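Local atomic coordinates of oligopeptide-binding protein oppA (Lactococcus lactis, PDB entry 3DRF), a protein that captures oligopeptides as the binding protein of the OppABCDF ABC transporter, which is essential for uptake of peptides longer than three residues and for growth in milk. Residues Met300-Met305 against Thr355-Leu360; Ser370-Gly375 against Ala522-Gln527. All coordinates share one frame; numbering follows the deposited sequence.

Overall arrangement
Contact 1 and contact 2 lie on the same side of the chain's centre, their own centres about 13 Å apart, and the chain from Thr355 to Gly375 runs through both. Contact 1 is the inner one: its strand 300-305 places the Tyr301 hydroxyl against the backbone of the bound peptide. Contact 2 lies farther out, about 22 Å from the centre of the chain, where the loop 370-375 rests on helix 516-533. Two probable hydrogen bonds tie them together: Ser359 OG to Gln527 OE1, at 2.8 Å, and Asn358 ND2 to Val373 O, at 3.0 Å. The loop leaving contact 1 is thus held by polar side chains to the elements of contact 2.

Contact 1 (Met300-Met305 against Thr355-Leu360)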
loop_
_atom_site.group_PDB
_atom_site.type_symbol
_atom_site.label_atom_id
_atom_site.label_comp_id
_atom_site.label_asym_id
_atom_site.label_seq_id
_atom_site.Cartn_x
_atom_site.Cartn_y
_atom_site.Cartn_z
ATOM N N MET A 300 9.081 4.349 1.692
ATOM C CA MET A 300 8.904 2.930 1.433
ATOM C C MET A 300 7.760 2.882 0.400
ATOM O O MET A 300 6.612 2.841 0.749
ATOM C CB MET A 300 8.531 2.225 2.715
ATOM C CG MET A 300 9.074 0.816 2.729
ATOM S SD MET A 300 9.507 0.424 4.434
ATOM C CE MET A 300 7.971 0.819 5.053
ATOM N N TYR A 301 8.153 3.096 -0.861
ATOM C CA TYR A 301 7.206 3.508 -1.939
ATOM C C TYR A 301 7.651 3.013 -3.296
ATOM O O TYR A 301 8.812 2.974 -3.596
ATOM C CB TYR A 301 7.153 5.060 -1.968
ATOM C CG TYR A 301 6.322 5.730 -3.085
ATOM C CD1 TYR A 301 5.030 6.111 -2.871
ATOM C CD2 TYR A 301 6.876 5.984 -4.332
ATOM C CE1 TYR A 301 4.316 6.787 -3.881
ATOM C CE2 TYR A 301 6.185 6.609 -5.311
ATOM C CZ TYR A 301 4.911 7.003 -5.073
ATOM O OH TYR A 301 4.202 7.657 -6.039
ATOM N N ILE A 302 6.645 2.725 -4.121
ATOM C CA ILE A 302 6.854 2.519 -5.554
ATOM C C ILE A 302 5.627 3.019 -6.258
ATOM O O ILE A 302 4.489 2.817 -5.833
ATOM C CB ILE A 302 7.108 0.995 -5.904
ATOM C CG1 ILE A 302 7.445 0.739 -7.384
ATOM C CG2 ILE A 302 5.915 0.064 -5.538
ATOM C CD1 ILE A 302 8.720 1.348 -7.792
ATOM N N SER A 303 5.868 3.694 -7.370
ATOM C CA SER A 303 4.827 3.913 -8.396
ATOM C C SER A 303 5.139 3.083 -9.655
ATOM O O SER A 303 6.244 2.836 -9.940
ATOM C CB SER A 303 4.582 5.384 -8.731
ATOM O OG SER A 303 5.779 5.953 -9.299
ATOM N N LEU A 304 4.081 2.720 -10.355
ATOM C CA LEU A 304 4.177 1.797 -11.475
ATOM C C LEU A 304 2.982 1.933 -12.379
ATOM O O LEU A 304 1.945 2.315 -12.000
ATOM C CB LEU A 304 4.365 0.328 -10.997
ATOM C CG LEU A 304 3.114 -0.306 -10.390
ATOM C CD1 LEU A 304 3.425 -1.803 -10.231
ATOM C CD2 LEU A 304 2.726 0.324 -8.996
ATOM N N MET A 305 3.250 1.643 -13.631
ATOM C CA MET A 305 2.220 1.614 -14.629
ATOM C C MET A 305 1.720 0.155 -14.824
ATOM O O MET A 305 2.469 -0.758 -15.026
ATOM C CB MET A 305 2.833 2.150 -15.947
ATOM C CG MET A 305 1.816 2.221 -17.123
ATOM S SD MET A 305 2.422 3.246 -18.528
ATOM C CE MET A 305 3.876 2.270 -19.050
ATOM N N THR A 355 12.965 9.759 -8.286
ATOM C CA THR A 355 13.998 9.168 -9.108
ATOM C C THR A 355 13.364 8.058 -9.971
ATOM O O THR A 355 12.758 7.184 -9.449
ATOM C CB THR A 355 15.108 8.531 -8.220
ATOM O OG1 THR A 355 15.682 9.553 -7.364
ATOM C CG2 THR A 355 16.185 7.933 -9.094
ATOM N N PRO A 356 13.567 8.103 -11.275
ATOM C CA PRO A 356 13.003 7.049 -12.140
ATOM C C PRO A 356 13.466 5.670 -11.643
ATOM O O PRO A 356 14.656 5.468 -11.447
ATOM C CB PRO A 356 13.637 7.331 -13.525
ATOM C CG PRO A 356 13.792 8.876 -13.510
ATOM C CD PRO A 356 14.234 9.168 -12.087
ATOM N N ALA A 357 12.515 4.787 -11.430
ATOM C CA ALA A 357 12.802 3.459 -10.901
ATOM C C ALA A 357 13.331 2.520 -11.990
ATOM O O ALA A 357 12.880 2.526 -13.057
ATOM C CB ALA A 357 11.512 2.848 -10.281
ATOM N N ASN A 358 14.315 1.715 -11.615
ATOM C CA ASN A 358 14.846 0.647 -12.478
ATOM C C ASN A 358 14.141 -0.706 -12.286
ATOM O O ASN A 358 14.303 -1.580 -13.066
ATOM C CB ASN A 358 16.375 0.451 -12.220
ATOM C CG ASN A 358 16.671 -0.090 -10.832
ATOM O OD1 ASN A 358 16.084 0.330 -9.879
ATOM N ND2 ASN A 358 17.563 -1.044 -10.755
ATOM N N SER A 359 13.407 -0.799 -11.202
ATOM C CA SER A 359 12.742 -2.054 -10.764
ATOM C C SER A 359 11.671 -1.743 -9.715
ATOM O O SER A 359 11.470 -0.645 -9.367
ATOM C CB SER A 359 13.773 -3.038 -10.193
ATOM O OG SER A 359 13.965 -2.759 -8.828
ATOM N N LEU A 360 10.988 -2.792 -9.276
ATOM C CA LEU A 360 9.925 -2.671 -8.281
ATOM C C LEU A 360 10.370 -2.679 -6.812
ATOM O O LEU A 360 9.608 -2.432 -5.958
ATOM C CB LEU A 360 8.872 -3.783 -8.499
ATOM C CG LEU A 360 8.200 -3.777 -9.909
ATOM C CD1 LEU A 360 7.375 -5.070 -10.129
ATOM C CD2 LEU A 360 7.343 -2.509 -10.052
#
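Ile302 meets the loop at Ala357, Ser359 and Leu360 in an apolar contact that buries 182 Å², both sides summed, without a hydrogen bond between the two segments. With CG1 anti to the backbone N (chi1 -175°), its longer branch extends to the loop, and the terminal CD1 lies 4.0 Å from Ala357 CB and 3.7 Å from Ser359 O. Farther back along the same branch, Ile302 CG1 packs on Leu360 CD2 at 4.2 Å. The carbonyl of Leu360 lies beside this methylene and is hydrogen-bonded by Gln481 NE2. Ser303 points its CB away from the loop, and its hydroxyl is satisfied by the backbone N of Asn540. Leu304 returns to the Ile302 side of the strand. Its side chain crosses that of Leu360 at about a right angle, bringing Leu304 CD1 within 4.0 Å of Leu360 CD2, so the single methyl CD2 touches both strand residues. Beyond the loop, Ile302 also packs on Phe541 and Leu304 on Trp473, from the two strands bordering 292-307. One face of the strand thus packs against the loop that follows strand 354-356. This is a core sheet of the Venus fly-trap fold of solute-binding proteins, with one of its strands contributing Tyr301 to the peptide-binding site.

Contact 2 (Ser370-Gly375 against Ala522-Gln527); sequences SSSVKG and AFVKYQ
Val524 and Gln527, one helical turn apart on helix 516-533, receive a beta turn formed by Ser370-Val373 in the long loop between strand 354-356 and helix 381-390. The first shell is mostly apolar. Val524 offers both methyls to the turn: CG2 sits 4.1 Å from Ser370 CB, and CG1 lies 4.3 Å from Val373 CG2 and also approaches the hydroxyl of Ser372, an exposed residue. The other methyl of Val373 reaches deeper. Placed anti to the backbone N (chi1 174°), Val373 CG1 comes within 4.2 Å of Gln527 CB, the two side chains crossing nearly perpendicularly. No direct hydrogen bond joins the segments, but a water bridges them, accepting from Ser370 N at 2.8 Å and probably donating to Gln527 OE1, which also has Ser359 OG as a partner.

Behind these contacts, the turn is closed by its backbone bond from Val373 N to Ser370 O and by a short hydrogen bond of 2.6 Å between Ser370 OG and Ser372 OG. Lys374 folds back alongside the turn, its NZ donating to Ser371 O. On the helix side, Phe523 stacks with Phe368, whose carbonyl accepts from Gln527 NE2. That same NE2 bonds to Phe523 O at 3.1 Å, which helps fix the amide's rotation; it approaches from above the carbonyl plane, while the helical N-H of Gln527 reaches the same oxygen from the opposite face.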
loop_
_atom_site.group_PDB
_atom_site.type_symbol
_atom_site.label_atom_id
_atom_site.label_comp_id
_atom_site.label_asym_id
_atom_site.label_seq_id
_atom_site.Cartn_x
_atom_site.Cartn_y
_atom_site.Cartn_z
ATOM N N SER A 370 19.924 -3.852 -6.968
ATOM C CA SER A 370 21.151 -4.065 -7.754
ATOM C C SER A 370 21.212 -3.047 -8.885
ATOM O O SER A 370 20.322 -2.935 -9.648
ATOM C CB SER A 370 21.134 -5.477 -8.363
ATOM O OG SER A 370 22.290 -5.694 -9.133
ATOM N N SER A 371 22.341 -2.352 -8.997
ATOM C CA SER A 371 22.593 -1.478 -10.128
ATOM C C SER A 371 22.736 -2.273 -11.436
ATOM O O SER A 371 22.726 -1.697 -12.472
ATOM C CB SER A 371 23.797 -0.562 -9.828
ATOM O OG SER A 371 24.994 -1.297 -9.774
ATOM N N SER A 372 22.912 -3.559 -11.364
ATOM C CA SER A 372 22.792 -4.391 -12.475
ATOM C C SER A 372 21.422 -4.209 -13.162
ATOM O O SER A 372 21.400 -4.297 -14.323
ATOM C CB SER A 372 23.093 -5.879 -12.095
ATOM O OG SER A 372 21.980 -6.662 -11.551
ATOM N N VAL A 373 20.317 -4.016 -12.448
ATOM C CA VAL A 373 19.016 -4.214 -13.077
ATOM C C VAL A 373 18.622 -2.979 -13.880
ATOM O O VAL A 373 18.620 -1.880 -13.389
ATOM C CB VAL A 373 17.912 -4.588 -12.034
ATOM C CG1 VAL A 373 16.547 -4.645 -12.667
ATOM C CG2 VAL A 373 18.232 -5.979 -11.409
ATOM N N LYS A 374 18.330 -3.233 -15.143
ATOM C CA LYS A 374 17.921 -2.213 -16.092
ATOM C C LYS A 374 16.426 -2.379 -16.371
ATOM O O LYS A 374 15.932 -3.436 -16.631
ATOM C CB LYS A 374 18.668 -2.363 -17.397
ATOM C CG LYS A 374 20.167 -2.401 -17.269
ATOM C CD LYS A 374 20.738 -1.193 -16.529
ATOM C CE LYS A 374 22.286 -1.257 -16.401
ATOM N NZ LYS A 374 22.714 -0.331 -15.371
ATOM N N GLY A 375 15.757 -1.254 -16.314
ATOM C CA GLY A 375 14.337 -1.171 -16.571
ATOM C C GLY A 375 14.041 -0.156 -17.677
ATOM O O GLY A 375 14.698 -0.129 -18.677
ATOM N N ALA A 522 17.385 -14.470 -5.848
ATOM C CA ALA A 522 15.970 -14.598 -6.152
ATOM C C ALA A 522 15.311 -13.234 -6.359
ATOM O O ALA A 522 14.578 -13.076 -7.260
ATOM C CB ALA A 522 15.323 -15.371 -5.016
ATOM N N PHE A 523 15.653 -12.260 -5.538
ATOM C CA PHE A 523 15.147 -10.887 -5.718
ATOM C C PHE A 523 15.624 -10.283 -7.047
ATOM O O PHE A 523 14.882 -9.630 -7.680
ATOM C CB PHE A 523 15.542 -9.967 -4.531
ATOM C CG PHE A 523 14.461 -9.849 -3.460
ATOM C CD1 PHE A 523 13.246 -9.230 -3.701
ATOM C CD2 PHE A 523 14.678 -10.370 -2.200
ATOM C CE1 PHE A 523 12.272 -9.123 -2.729
ATOM C CE2 PHE A 523 13.708 -10.242 -1.188
ATOM C CZ PHE A 523 12.502 -9.633 -1.473
ATOM N N VAL A 524 16.870 -10.523 -7.422
ATOM C CA VAL A 524 17.380 -9.984 -8.705
ATOM C C VAL A 524 16.596 -10.623 -9.883
ATOM O O VAL A 524 16.215 -9.957 -10.781
ATOM C CB VAL A 524 18.911 -10.233 -8.850
ATOM C CG1 VAL A 524 19.360 -9.995 -10.309
ATOM C CG2 VAL A 524 19.681 -9.315 -7.914
ATOM N N LYS A 525 16.445 -11.926 -9.840
ATOM C CA LYS A 525 15.720 -12.661 -10.916
ATOM C C LYS A 525 14.288 -12.155 -11.071
ATOM O O LYS A 525 13.865 -11.902 -12.150
ATOM C CB LYS A 525 15.798 -14.178 -10.707
ATOM C CG LYS A 525 15.099 -14.944 -11.858
ATOM C CD LYS A 525 15.184 -16.458 -11.648
ATOM C CE LYS A 525 14.759 -17.263 -12.876
ATOM N NZ LYS A 525 13.306 -17.036 -13.215
ATOM N N TYR A 526 13.601 -11.995 -9.953
ATOM C CA TYR A 526 12.265 -11.407 -9.924
ATOM C C TYR A 526 12.212 -10.010 -10.570
ATOM O O TYR A 526 11.357 -9.731 -11.350
ATOM C CB TYR A 526 11.834 -11.303 -8.459
ATOM C CG TYR A 526 10.554 -10.500 -8.243
ATOM C CD1 TYR A 526 9.321 -10.928 -8.753
ATOM C CD2 TYR A 526 10.584 -9.308 -7.523
ATOM C CE1 TYR A 526 8.154 -10.156 -8.522
ATOM C CE2 TYR A 526 9.447 -8.561 -7.309
ATOM C CZ TYR A 526 8.248 -8.980 -7.837
ATOM O OH TYR A 526 7.073 -8.239 -7.641
ATOM N N GLN A 527 13.145 -9.157 -10.189
ATOM C CA GLN A 527 13.197 -7.806 -10.763
ATOM C C GLN A 527 13.433 -7.822 -12.301
ATOM O O GLN A 527 12.794 -7.146 -13.027
ATOM C CB GLN A 527 14.284 -6.963 -10.070
ATOM C CG GLN A 527 13.947 -6.584 -8.568
ATOM C CD GLN A 527 15.175 -6.007 -7.832
ATOM O OE1 GLN A 527 15.534 -4.885 -8.017
ATOM N NE2 GLN A 527 15.745 -6.777 -7.004
HETATM O O HOH W 1 17.505 -2.816 -7.998
#